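Local coordinates for formimidoylglutamase (Bacillus subtilis, PDB 3M1R), which catalyses the manganese-dependent hydrolysis of N-formimidoyl-L-glutamate to L-glutamate and formamide, the last step of one route of histidine degradation, at residues M246-Q251 with D268-A273; I242-D247 with A306-H311; A148-D153 with K275-Q280; D215-R218 with P224-K227. One frame throughout, in Å; residues are numbered along the deposited sequence.

Overall arrangement
Interactions 1, 2 and 3 are buried and apolar across their segments, while interaction 4, its centre about 21 Å from that of the chain, lies farther out and has one exposed residue, Met216, among the three that touch. Helix 267-278 serves both interactions 1 and 3, touching the loop after strand 239-245 near its start and strand 147-152 near its end. Interaction 2 sets strand 239-245 against helix 300-318, the neighbour of helix 267-278. Strands 239-245 and 147-152 are adjacent in the parallel sheet, with calcium-binding aspartates at or just after their C-terminal ends. Interaction 4 joins successive helices; its segments reach interaction 1 by the salt bridge of Arg218 to Glu269 and interaction 3 by Ile226 on Ile277.

Interaction 1 of 4, residues M246-Q251 with D268-A273; sequences MDVLDQ and DELLEA. With CA (calcium ion), chain B.
No ring or other flat group takes part where Met246, Val248 and Leu249 meet Leu270; the nearby carboxylate of Asp247 instead reaches a calcium ion with both oxygens, OD1 at 2.4 Å and OD2 at 2.5 Å. One methyl, CD2 of Leu270, does the touching for the helix. CD2 of Leu270 lies 3.8 Å from CD2 of Leu249, with CG and CD1 of Leu249 only slightly farther. The two branched side chains cross at about a right angle. SE of Met246, a selenomethionine in this crystal, comes 4.2 Å from CD2 of Leu270, and CG1 of Val248 4.3 Å from it. CG anti to the backbone N (chi1 180°) carries the branch of Leu270 from helix 267-278 toward the loop. The contact belongs to the arginase fold: the segment 246-251 leaves the C-terminal end of strand 239-245, where the metal ligands gather, and starts with a 3-10 turn whose Leu249 N bonds to Met246 O. Asp153, His155 and Asp245 share the calcium ion with Asp247. With an alanine at Leu249, the loss of both methyls and CG is likely to open a gap beside CD2 of Leu270 and allow that side chain to turn. The other methyl of Leu270, CD1, rests against Phe152 of strand 147-152.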
loop_
_atom_site.group_PDB
_atom_site.type_symbol
_atom_site.label_atom_id
_atom_site.label_comp_id
_atom_site.label_asym_id
_atom_site.label_seq_id
_atom_site.Cartn_x
_atom_site.Cartn_y
_atom_site.Cartn_z
HETATM N N MSE D 246 19.696 12.548 5.065
HETATM C CA MSE D 246 18.705 12.039 6.005
HETATM C C MSE D 246 18.929 10.575 6.344
HETATM O O MSE D 246 18.412 10.088 7.344
HETATM C CB MSE D 246 17.274 12.282 5.491
HETATM C CG MSE D 246 16.875 13.769 5.470
HETATM SE SE MSE D 246 16.802 14.648 7.244
HETATM C CE MSE D 246 15.148 13.800 7.863
ATOM N N ASP D 247 19.728 9.869 5.544
ATOM C CA ASP D 247 19.936 8.456 5.837
ATOM C C ASP D 247 20.892 8.232 7.005
ATOM O O ASP D 247 21.103 7.098 7.423
ATOM C CB ASP D 247 20.304 7.626 4.593
ATOM C CG ASP D 247 21.675 7.949 4.054
ATOM O OD1 ASP D 247 22.556 8.408 4.839
ATOM O OD2 ASP D 247 21.864 7.734 2.834
ATOM N N VAL D 248 21.416 9.318 7.565
ATOM C CA VAL D 248 22.115 9.250 8.848
ATOM C C VAL D 248 21.140 8.781 9.942
ATOM O O VAL D 248 21.542 8.224 10.960
ATOM C CB VAL D 248 22.700 10.630 9.233
ATOM C CG1 VAL D 248 21.603 11.566 9.787
ATOM C CG2 VAL D 248 23.819 10.478 10.240
ATOM N N LEU D 249 19.849 9.013 9.718
ATOM C CA LEU D 249 18.835 8.630 10.686
ATOM C C LEU D 249 18.568 7.147 10.592
ATOM O O LEU D 249 18.691 6.554 9.531
ATOM C CB LEU D 249 17.518 9.381 10.444
ATOM C CG LEU D 249 17.545 10.878 10.713
ATOM C CD1 LEU D 249 16.360 11.565 10.037
ATOM C CD2 LEU D 249 17.572 11.183 12.233
ATOM N N ASP D 250 18.201 6.568 11.726
ATOM C CA ASP D 250 17.822 5.178 11.829
ATOM C C ASP D 250 16.587 4.888 10.992
ATOM O O ASP D 250 15.665 5.721 10.905
ATOM C CB ASP D 250 17.526 4.844 13.289
ATOM C CG ASP D 250 17.330 3.358 13.520
ATOM O OD1 ASP D 250 18.337 2.643 13.736
ATOM O OD2 ASP D 250 16.171 2.909 13.492
ATOM N N GLN D 251 16.540 3.696 10.397
ATOM C CA GLN D 251 15.423 3.381 9.501
ATOM C C GLN D 251 14.072 3.572 10.178
ATOM O O GLN D 251 13.107 3.972 9.534
ATOM C CB GLN D 251 15.551 1.986 8.865
ATOM C CG GLN D 251 15.620 0.821 9.829
ATOM C CD GLN D 251 15.825 -0.498 9.097
ATOM O OE1 GLN D 251 16.062 -0.517 7.892
ATOM N NE2 GLN D 251 15.729 -1.599 9.818
ATOM N N ASP D 268 15.174 13.521 17.026
ATOM C CA ASP D 268 15.314 14.552 18.049
ATOM C C ASP D 268 16.789 14.870 18.347
ATOM O O ASP D 268 17.153 16.025 18.581
ATOM C CB ASP D 268 14.564 14.146 19.316
ATOM C CG ASP D 268 14.942 12.768 19.793
ATOM O OD1 ASP D 268 16.081 12.598 20.276
ATOM O OD2 ASP D 268 14.098 11.851 19.686
ATOM N N GLU D 269 17.627 13.841 18.331
ATOM C CA GLU D 269 19.078 13.996 18.392
ATOM C C GLU D 269 19.598 14.863 17.241
ATOM O O GLU D 269 20.413 15.750 17.444
ATOM C CB GLU D 269 19.717 12.631 18.237
ATOM C CG GLU D 269 20.597 12.192 19.347
ATOM C CD GLU D 269 21.188 10.827 19.053
ATOM O OE1 GLU D 269 20.506 10.002 18.388
ATOM O OE2 GLU D 269 22.344 10.592 19.464
ATOM N N LEU D 270 19.141 14.584 16.023
ATOM C CA LEU D 270 19.556 15.370 14.863
ATOM C C LEU D 270 19.062 16.808 14.988
ATOM O O LEU D 270 19.819 17.759 14.752
ATOM C CB LEU D 270 19.046 14.736 13.555
ATOM C CG LEU D 270 19.360 15.395 12.198
ATOM C CD1 LEU D 270 20.865 15.584 12.004
ATOM C CD2 LEU D 270 18.741 14.598 10.994
ATOM N N LEU D 271 17.791 16.974 15.356
ATOM C CA LEU D 271 17.214 18.317 15.394
ATOM C C LEU D 271 18.024 19.194 16.358
ATOM O O LEU D 271 18.323 20.348 16.055
ATOM C CB LEU D 271 15.735 18.282 15.787
ATOM C CG LEU D 271 14.779 17.523 14.852
ATOM C CD1 LEU D 271 13.365 17.489 15.439
ATOM C CD2 LEU D 271 14.747 18.163 13.483
ATOM N N GLU D 272 18.397 18.632 17.502
ATOM C CA GLU D 272 19.119 19.393 18.519
ATOM C C GLU D 272 20.481 19.804 17.978
ATOM O O GLU D 272 20.923 20.924 18.182
ATOM C CB GLU D 272 19.266 18.566 19.800
ATOM C CG GLU D 272 19.373 19.384 21.075
ATOM C CD GLU D 272 18.159 20.276 21.311
ATOM O OE1 GLU D 272 18.299 21.296 22.017
ATOM O OE2 GLU D 272 17.065 19.970 20.787
ATOM N N ALA D 273 21.129 18.892 17.260
ATOM C CA ALA D 273 22.468 19.141 16.718
ATOM C C ALA D 273 22.450 20.227 15.647
ATOM O O ALA D 273 23.269 21.142 15.660
ATOM C CB ALA D 273 23.077 17.843 16.160
HETATM CA CA CA B . 24.199 8.487 3.116
#

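Interaction 2 of 4, residues I242-D247 with A306-H311; sequences ISVDMD and AHVLLH. With CA (calcium ion), chain B; CA (calcium ion), chain C.
The end of strand 239-245 in the arginase fold, with one metal-binding aspartate in its last position and another just after it, is backed by helix 300-318 through this contact, in which Val244 and Met246 face Val308. Residues alternate along strand 239-245: Val244 points to the helix, whereas Asp245 points to the metal site, and Met246 in the following 3-10 turn again faces the helix. Val308 meets them with separate methyls. CG1 of Val308 lies 4.3 Å from CG2 of Val244, and CG2 of Val308 lies 4.1 Å from the selenium of Met246. A first torsion of 173° puts CG1 anti to the backbone N of Val308 and CG2 beside it, which gives each neighbour its own branch. The Met246 chain is bent at both chi2 and chi3, and it slides past Val308 in the opposite direction rather than meeting it end on. Away from the helix, a single oxygen of Asp245 bridges the two calcium ions: OD2 is 2.6 Å from the ion that Asp247 chelates and 2.5 Å from the other. Asn130, Asp153, His155 and Asp157 complete the protein ligands of the pair. The calcium ions occupy the site inferred for the two manganese ions of the cofactor. Leu271 of helix 267-278 and Ile288 of strand 283-289 extend the apolar layer. No hydrogen bond crosses from strand to helix, so the contact rests on apolar packing; the aspartate charge is probably largely balanced by the metal ions on the other face.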
loop_
_atom_site.group_PDB
_atom_site.type_symbol
_atom_site.label_atom_id
_atom_site.label_comp_id
_atom_site.label_asym_id
_atom_site.label_seq_id
_atom_site.Cartn_x
_atom_site.Cartn_y
_atom_site.Cartn_z
ATOM N N ILE D 242 26.218 23.230 6.319
ATOM C CA ILE D 242 25.630 22.070 6.950
ATOM C C ILE D 242 24.974 21.204 5.887
ATOM O O ILE D 242 24.032 21.640 5.228
ATOM C CB ILE D 242 24.552 22.474 7.969
ATOM C CG1 ILE D 242 25.126 23.374 9.064
ATOM C CG2 ILE D 242 23.911 21.238 8.590
ATOM C CD1 ILE D 242 24.045 23.852 10.011
ATOM N N SER D 243 25.476 19.984 5.716
ATOM C CA SER D 243 24.868 19.039 4.786
ATOM C C SER D 243 24.210 17.895 5.530
ATOM O O SER D 243 24.881 17.061 6.140
ATOM C CB SER D 243 25.901 18.486 3.798
ATOM O OG SER D 243 25.266 17.688 2.800
ATOM N N VAL D 244 22.888 17.850 5.475
ATOM C CA VAL D 244 22.170 16.781 6.141
ATOM C C VAL D 244 21.696 15.727 5.150
ATOM O O VAL D 244 20.813 15.978 4.328
ATOM C CB VAL D 244 20.955 17.293 6.907
ATOM C CG1 VAL D 244 20.268 16.101 7.587
ATOM C CG2 VAL D 244 21.390 18.326 7.924
ATOM N N ASP D 245 22.306 14.552 5.229
ATOM C CA ASP D 245 21.865 13.402 4.461
ATOM C C ASP D 245 20.970 12.624 5.406
ATOM O O ASP D 245 21.410 12.137 6.439
ATOM C CB ASP D 245 23.066 12.573 4.028
ATOM C CG ASP D 245 22.678 11.316 3.253
ATOM O OD1 ASP D 245 21.570 10.772 3.409
ATOM O OD2 ASP D 245 23.518 10.877 2.463
HETATM N N MSE D 246 19.696 12.548 5.065
HETATM C CA MSE D 246 18.705 12.039 6.005
HETATM C C MSE D 246 18.929 10.575 6.344
HETATM O O MSE D 246 18.412 10.088 7.344
HETATM C CB MSE D 246 17.274 12.282 5.491
HETATM C CG MSE D 246 16.875 13.769 5.470
HETATM SE SE MSE D 246 16.802 14.648 7.244
HETATM C CE MSE D 246 15.148 13.800 7.863
ATOM N N ASP D 247 19.728 9.869 5.544
ATOM C CA ASP D 247 19.936 8.456 5.837
ATOM C C ASP D 247 20.892 8.232 7.005
ATOM O O ASP D 247 21.103 7.098 7.423
ATOM C CB ASP D 247 20.304 7.626 4.593
ATOM C CG ASP D 247 21.675 7.949 4.054
ATOM O OD1 ASP D 247 22.556 8.408 4.839
ATOM O OD2 ASP D 247 21.864 7.734 2.834
ATOM N N ALA D 306 11.394 18.660 7.288
ATOM C CA ALA D 306 10.830 19.981 7.551
ATOM C C ALA D 306 11.217 20.456 8.953
ATOM O O ALA D 306 11.523 21.619 9.151
ATOM C CB ALA D 306 9.311 19.969 7.371
ATOM N N HIS D 307 11.235 19.543 9.921
ATOM C CA HIS D 307 11.633 19.914 11.273
ATOM C C HIS D 307 13.115 20.268 11.375
ATOM O O HIS D 307 13.499 21.106 12.183
ATOM C CB HIS D 307 11.229 18.848 12.289
ATOM C CG HIS D 307 9.823 19.004 12.779
ATOM N ND1 HIS D 307 8.720 18.798 11.974
ATOM C CD2 HIS D 307 9.335 19.351 13.994
ATOM C CE1 HIS D 307 7.619 19.016 12.668
ATOM N NE2 HIS D 307 7.966 19.349 13.896
ATOM N N VAL D 308 13.948 19.632 10.554
ATOM C CA VAL D 308 15.339 20.055 10.455
ATOM C C VAL D 308 15.407 21.522 10.006
ATOM O O VAL D 308 16.252 22.283 10.464
ATOM C CB VAL D 308 16.140 19.185 9.465
ATOM C CG1 VAL D 308 17.515 19.755 9.265
ATOM C CG2 VAL D 308 16.202 17.727 9.934
ATOM N N LEU D 309 14.528 21.903 9.085
ATOM C CA LEU D 309 14.460 23.273 8.595
ATOM C C LEU D 309 14.030 24.227 9.718
ATOM O O LEU D 309 14.672 25.251 9.957
ATOM C CB LEU D 309 13.488 23.369 7.417
ATOM C CG LEU D 309 14.117 23.437 6.020
ATOM C CD1 LEU D 309 15.590 23.054 6.053
ATOM C CD2 LEU D 309 13.336 22.605 4.997
ATOM N N LEU D 310 12.953 23.870 10.406
ATOM C CA LEU D 310 12.474 24.638 11.545
ATOM C C LEU D 310 13.552 24.833 12.608
ATOM O O LEU D 310 13.710 25.936 13.097
ATOM C CB LEU D 310 11.219 24.005 12.144
ATOM C CG LEU D 310 10.012 24.098 11.203
ATOM C CD1 LEU D 310 8.853 23.244 11.691
ATOM C CD2 LEU D 310 9.566 25.547 11.051
ATOM N N HIS D 311 14.310 23.783 12.933
ATOM C CA HIS D 311 15.309 23.871 13.990
ATOM C C HIS D 311 16.560 24.627 13.551
ATOM O O HIS D 311 17.205 25.279 14.350
ATOM C CB HIS D 311 15.653 22.496 14.567
ATOM C CG HIS D 311 14.602 21.949 15.482
ATOM N ND1 HIS D 311 14.733 21.945 16.855
ATOM C CD2 HIS D 311 13.393 21.388 15.221
ATOM C CE1 HIS D 311 13.653 21.415 17.403
ATOM N NE2 HIS D 311 12.829 21.060 16.431
HETATM CA CA CA B . 24.199 8.487 3.116
HETATM CA CA CA C . 25.547 9.744 1.462
#

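Interaction 3 of 4, residues A148-D153 with K275-Q280; sequences AVIQFD and KYIAQQ. With CA (calcium ion), chain B; CA (calcium ion), chain C.
Apolar contact joins Ile150 and Phe152 to Ile277, and no hydrogen bond passes between the two segments. Ile150 and Ile277 reach toward each other tip to tip, their CD1 methyls 3.7 Å apart, and CG2 of Ile150 also lies 3.8 Å from CD1 of Ile277. CD1 of Ile277 also comes to the edge of the Phe152 ring, near its plane, 3.9 Å from CZ of Phe152. Ile277 extends this far because CG1 is anti to the carbonyl carbon (chi1 -70°) and CD1 continues outward in a nearly straight chain. Replacing Ile277 by an alanine would probably open a gap between strand and helix and leave the CD1 tip of Ile150 and the edge of Phe152 without this packing partner.

A side-chain hydrogen bond lies on the far side of the strand. Gln151 NE2 donates to Asp153 OD2 at 3.3 Å and 170°; the oxygen lies in the plane of the amide but is met from above its own carboxylate plane. The amide is also gripped by Gln188 at OE1 and by His156 O at NE2, consistent with a second-shell part for Gln151 in positioning Asp153.

Asp153 splits its oxygens between the two calcium ions, OD1 at 2.4 Å from one and OD2 at 2.7 Å from the other. In the parallel sheet of this α/β fold, strand 147-152 thus presents hydrocarbon to helix 267-278, and just past its C-terminal end Asp153 bridges the ions, so apolar packing and metal binding use different sides.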
loop_
_atom_site.group_PDB
_atom_site.type_symbol
_atom_site.label_atom_id
_atom_site.label_comp_id
_atom_site.label_asym_id
_atom_site.label_seq_id
_atom_site.Cartn_x
_atom_site.Cartn_y
_atom_site.Cartn_z
ATOM N N ALA D 148 34.029 25.208 5.863
ATOM C CA ALA D 148 33.996 23.929 6.550
ATOM C C ALA D 148 32.672 23.256 6.218
ATOM O O ALA D 148 31.661 23.940 6.073
ATOM C CB ALA D 148 34.105 24.127 8.023
ATOM N N VAL D 149 32.677 21.930 6.114
ATOM C CA VAL D 149 31.444 21.184 5.851
ATOM C C VAL D 149 31.167 20.243 7.008
ATOM O O VAL D 149 32.022 19.432 7.385
ATOM C CB VAL D 149 31.502 20.364 4.536
ATOM C CG1 VAL D 149 30.162 19.622 4.282
ATOM C CG2 VAL D 149 31.856 21.251 3.347
ATOM N N ILE D 150 29.982 20.385 7.596
ATOM C CA ILE D 150 29.490 19.398 8.537
ATOM C C ILE D 150 28.517 18.488 7.792
ATOM O O ILE D 150 27.417 18.907 7.417
ATOM C CB ILE D 150 28.831 20.054 9.748
ATOM C CG1 ILE D 150 29.889 20.835 10.539
ATOM C CG2 ILE D 150 28.167 19.008 10.639
ATOM C CD1 ILE D 150 29.313 21.757 11.562
ATOM N N GLN D 151 28.961 17.253 7.565
ATOM C CA GLN D 151 28.225 16.259 6.781
ATOM C C GLN D 151 27.595 15.229 7.723
ATOM O O GLN D 151 28.308 14.435 8.340
ATOM C CB GLN D 151 29.192 15.584 5.792
ATOM C CG GLN D 151 28.649 14.370 5.020
ATOM C CD GLN D 151 29.744 13.622 4.240
ATOM O OE1 GLN D 151 30.920 14.003 4.261
ATOM N NE2 GLN D 151 29.357 12.551 3.564
ATOM N N PHE D 152 26.269 15.273 7.871
ATOM C CA PHE D 152 25.560 14.226 8.601
ATOM C C PHE D 152 25.316 13.069 7.631
ATOM O O PHE D 152 24.645 13.235 6.606
ATOM C CB PHE D 152 24.236 14.739 9.163
ATOM C CG PHE D 152 24.393 15.662 10.345
ATOM C CD1 PHE D 152 24.468 15.156 11.630
ATOM C CD2 PHE D 152 24.463 17.026 10.164
ATOM C CE1 PHE D 152 24.609 15.999 12.703
ATOM C CE2 PHE D 152 24.619 17.879 11.241
ATOM C CZ PHE D 152 24.682 17.369 12.507
ATOM N N ASP D 153 25.878 11.909 7.941
ATOM C CA ASP D 153 25.865 10.806 6.991
ATOM C C ASP D 153 26.244 9.468 7.609
ATOM O O ASP D 153 27.152 9.395 8.452
ATOM C CB ASP D 153 26.820 11.113 5.820
ATOM C CG ASP D 153 26.299 10.581 4.513
ATOM O OD1 ASP D 153 25.826 9.439 4.544
ATOM O OD2 ASP D 153 26.344 11.285 3.480
ATOM N N LYS D 275 20.174 22.594 15.440
ATOM C CA LYS D 275 19.912 23.876 16.103
ATOM C C LYS D 275 21.203 24.455 16.719
ATOM O O LYS D 275 21.501 25.627 16.561
ATOM C CB LYS D 275 18.790 23.789 17.147
ATOM C CG LYS D 275 18.742 25.049 18.044
ATOM C CD LYS D 275 17.586 25.075 19.049
ATOM C CE LYS D 275 17.390 23.743 19.793
ATOM N NZ LYS D 275 16.443 22.784 19.090
ATOM N N TYR D 276 21.971 23.612 17.397
ATOM C CA TYR D 276 23.274 24.001 17.904
ATOM C C TYR D 276 24.176 24.614 16.828
ATOM O O TYR D 276 24.602 25.763 16.955
ATOM C CB TYR D 276 23.980 22.810 18.561
ATOM C CG TYR D 276 25.292 23.191 19.211
ATOM C CD1 TYR D 276 25.318 23.985 20.347
ATOM C CD2 TYR D 276 26.499 22.765 18.685
ATOM C CE1 TYR D 276 26.520 24.350 20.945
ATOM C CE2 TYR D 276 27.703 23.126 19.273
ATOM C CZ TYR D 276 27.706 23.914 20.402
ATOM O OH TYR D 276 28.898 24.263 20.988
ATOM N N ILE D 277 24.486 23.849 15.783
ATOM C CA ILE D 277 25.365 24.339 14.721
ATOM C C ILE D 277 24.839 25.629 14.082
ATOM O O ILE D 277 25.605 26.548 13.778
ATOM C CB ILE D 277 25.554 23.280 13.623
ATOM C CG1 ILE D 277 26.390 22.113 14.154
ATOM C CG2 ILE D 277 26.201 23.904 12.402
ATOM C CD1 ILE D 277 26.230 20.825 13.359
ATOM N N ALA D 278 23.525 25.698 13.897
ATOM C CA ALA D 278 22.899 26.838 13.243
ATOM C C ALA D 278 23.119 28.163 13.981
ATOM O O ALA D 278 22.982 29.236 13.387
ATOM C CB ALA D 278 21.415 26.577 13.054
ATOM N N GLN D 279 23.450 28.088 15.272
ATOM C CA GLN D 279 23.692 29.281 16.091
ATOM C C GLN D 279 25.109 29.814 15.954
ATOM O O GLN D 279 25.400 30.939 16.358
ATOM C CB GLN D 279 23.461 28.972 17.566
ATOM C CG GLN D 279 22.028 28.688 17.912
ATOM C CD GLN D 279 21.854 28.383 19.378
ATOM O OE1 GLN D 279 22.225 27.310 19.843
ATOM N NE2 GLN D 279 21.298 29.335 20.121
ATOM N N GLN D 280 25.987 28.984 15.408
ATOM C CA GLN D 280 27.401 29.294 15.325
ATOM C C GLN D 280 27.635 30.389 14.286
ATOM O O GLN D 280 26.759 30.670 13.470
ATOM C CB GLN D 280 28.196 28.013 15.017
ATOM C CG GLN D 280 29.152 27.595 16.139
ATOM C CD GLN D 280 28.450 27.242 17.443
ATOM O OE1 GLN D 280 29.076 27.179 18.495
ATOM N NE2 GLN D 280 27.150 27.007 17.374
HETATM CA CA CA B . 24.199 8.487 3.116
HETATM CA CA CA C . 25.547 9.744 1.462
#

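Interaction 4 of 4, residues D215-R218 with P224-K227; sequences DMIR and PTIK
Thr225 turns OG1 anti to its carbonyl carbon (chi1 -68°), and this brings the hydroxyl toward Ile217 while CG2 stands anti to the backbone N. OG1 of Thr225 lies 4.0 Å from CA and 4.3 Å from CG1 of Ile217. Met216 adds its backbone carbonyl, O lying 4.3 Å from OG1 of Thr225, too far for a hydrogen bond. The hydroxyl is satisfied instead by the backbone O of Gly221, four residues earlier. Its proton is directed to Gly221 O, so the contact with Ile217 is van der Waals only. The two segments belong to helices 214-220 and 222-234, which succeed one another with a very short link; they follow strand 210-213 and precede strand 239-245 in the chain of this arginase α/β fold. The CA atoms of Ile217 and Thr225 are 6.4 Å apart across the short link. Contact here is between a side-chain hydroxyl and the backbone and CG1 of Ile217, with no interlocking of long side chains. On the next residues, Arg218 forms a salt bridge with Glu269, and Ile226 packs on Ala273, Tyr276 and Ile277 of helix 267-278.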
loop_
_atom_site.group_PDB
_atom_site.type_symbol
_atom_site.label_atom_id
_atom_site.label_comp_id
_atom_site.label_asym_id
_atom_site.label_seq_id
_atom_site.Cartn_x
_atom_site.Cartn_y
_atom_site.Cartn_z
ATOM N N ASP D 215 29.343 4.778 16.702
ATOM C CA ASP D 215 29.851 4.161 17.920
ATOM C C ASP D 215 30.401 5.248 18.833
ATOM O O ASP D 215 30.095 5.284 20.030
ATOM C CB ASP D 215 30.954 3.142 17.593
ATOM C CG ASP D 215 30.895 1.891 18.479
ATOM O OD1 ASP D 215 30.205 0.923 18.088
ATOM O OD2 ASP D 215 31.546 1.865 19.551
HETATM N N MSE D 216 31.211 6.135 18.257
HETATM C CA MSE D 216 31.812 7.243 19.002
HETATM C C MSE D 216 30.734 8.190 19.509
HETATM O O MSE D 216 30.776 8.634 20.656
HETATM C CB MSE D 216 32.801 8.009 18.121
HETATM C CG MSE D 216 34.069 7.227 17.772
HETATM SE SE MSE D 216 34.975 7.912 16.182
HETATM C CE MSE D 216 35.280 9.740 16.793
ATOM N N ILE D 217 29.768 8.484 18.643
ATOM C CA ILE D 217 28.688 9.412 18.956
ATOM C C ILE D 217 27.841 8.852 20.092
ATOM O O ILE D 217 27.372 9.592 20.945
ATOM C CB ILE D 217 27.821 9.677 17.703
ATOM C CG1 ILE D 217 28.587 10.553 16.719
ATOM C CG2 ILE D 217 26.512 10.340 18.058
ATOM C CD1 ILE D 217 27.982 10.585 15.348
ATOM N N ARG D 218 27.660 7.539 20.112
ATOM C CA ARG D 218 26.822 6.915 21.126
ATOM C C ARG D 218 27.473 6.901 22.501
ATOM O O ARG D 218 26.789 7.034 23.514
ATOM C CB ARG D 218 26.424 5.502 20.707
ATOM C CG ARG D 218 25.289 5.480 19.696
ATOM C CD ARG D 218 23.931 5.501 20.377
ATOM N NE ARG D 218 22.844 5.793 19.442
ATOM C CZ ARG D 218 22.425 7.026 19.178
ATOM N NH1 ARG D 218 23.011 8.064 19.771
ATOM N NH2 ARG D 218 21.439 7.228 18.321
ATOM N N PRO D 224 28.139 16.830 22.549
ATOM C CA PRO D 224 29.537 16.886 23.003
ATOM C C PRO D 224 30.535 16.536 21.890
ATOM O O PRO D 224 31.593 17.146 21.794
ATOM C CB PRO D 224 29.583 15.843 24.125
ATOM C CG PRO D 224 28.190 15.812 24.650
ATOM C CD PRO D 224 27.313 15.976 23.422
ATOM N N THR D 225 30.202 15.572 21.047
ATOM C CA THR D 225 31.089 15.226 19.942
ATOM C C THR D 225 31.358 16.438 19.050
ATOM O O THR D 225 32.485 16.668 18.626
ATOM C CB THR D 225 30.535 14.083 19.083
ATOM O OG1 THR D 225 30.540 12.864 19.836
ATOM C CG2 THR D 225 31.395 13.896 17.851
ATOM N N ILE D 226 30.320 17.220 18.782
ATOM C CA ILE D 226 30.447 18.414 17.949
ATOM C C ILE D 226 31.227 19.544 18.630
ATOM O O ILE D 226 32.006 20.249 17.983
ATOM C CB ILE D 226 29.063 18.925 17.515
ATOM C CG1 ILE D 226 28.383 17.914 16.596
ATOM C CG2 ILE D 226 29.176 20.258 16.810
ATOM C CD1 ILE D 226 27.010 18.362 16.166
ATOM N N LYS D 227 31.019 19.724 19.930
ATOM C CA LYS D 227 31.762 20.748 20.661
ATOM C C LYS D 227 33.247 20.423 20.648
ATOM O O LYS D 227 34.091 21.311 20.574
ATOM C CB LYS D 227 31.253 20.875 22.099
ATOM C CG LYS D 227 29.948 21.628 22.215
ATOM C CD LYS D 227 29.275 21.344 23.533
ATOM C CE LYS D 227 28.054 22.234 23.730
ATOM N NZ LYS D 227 27.455 22.055 25.085
#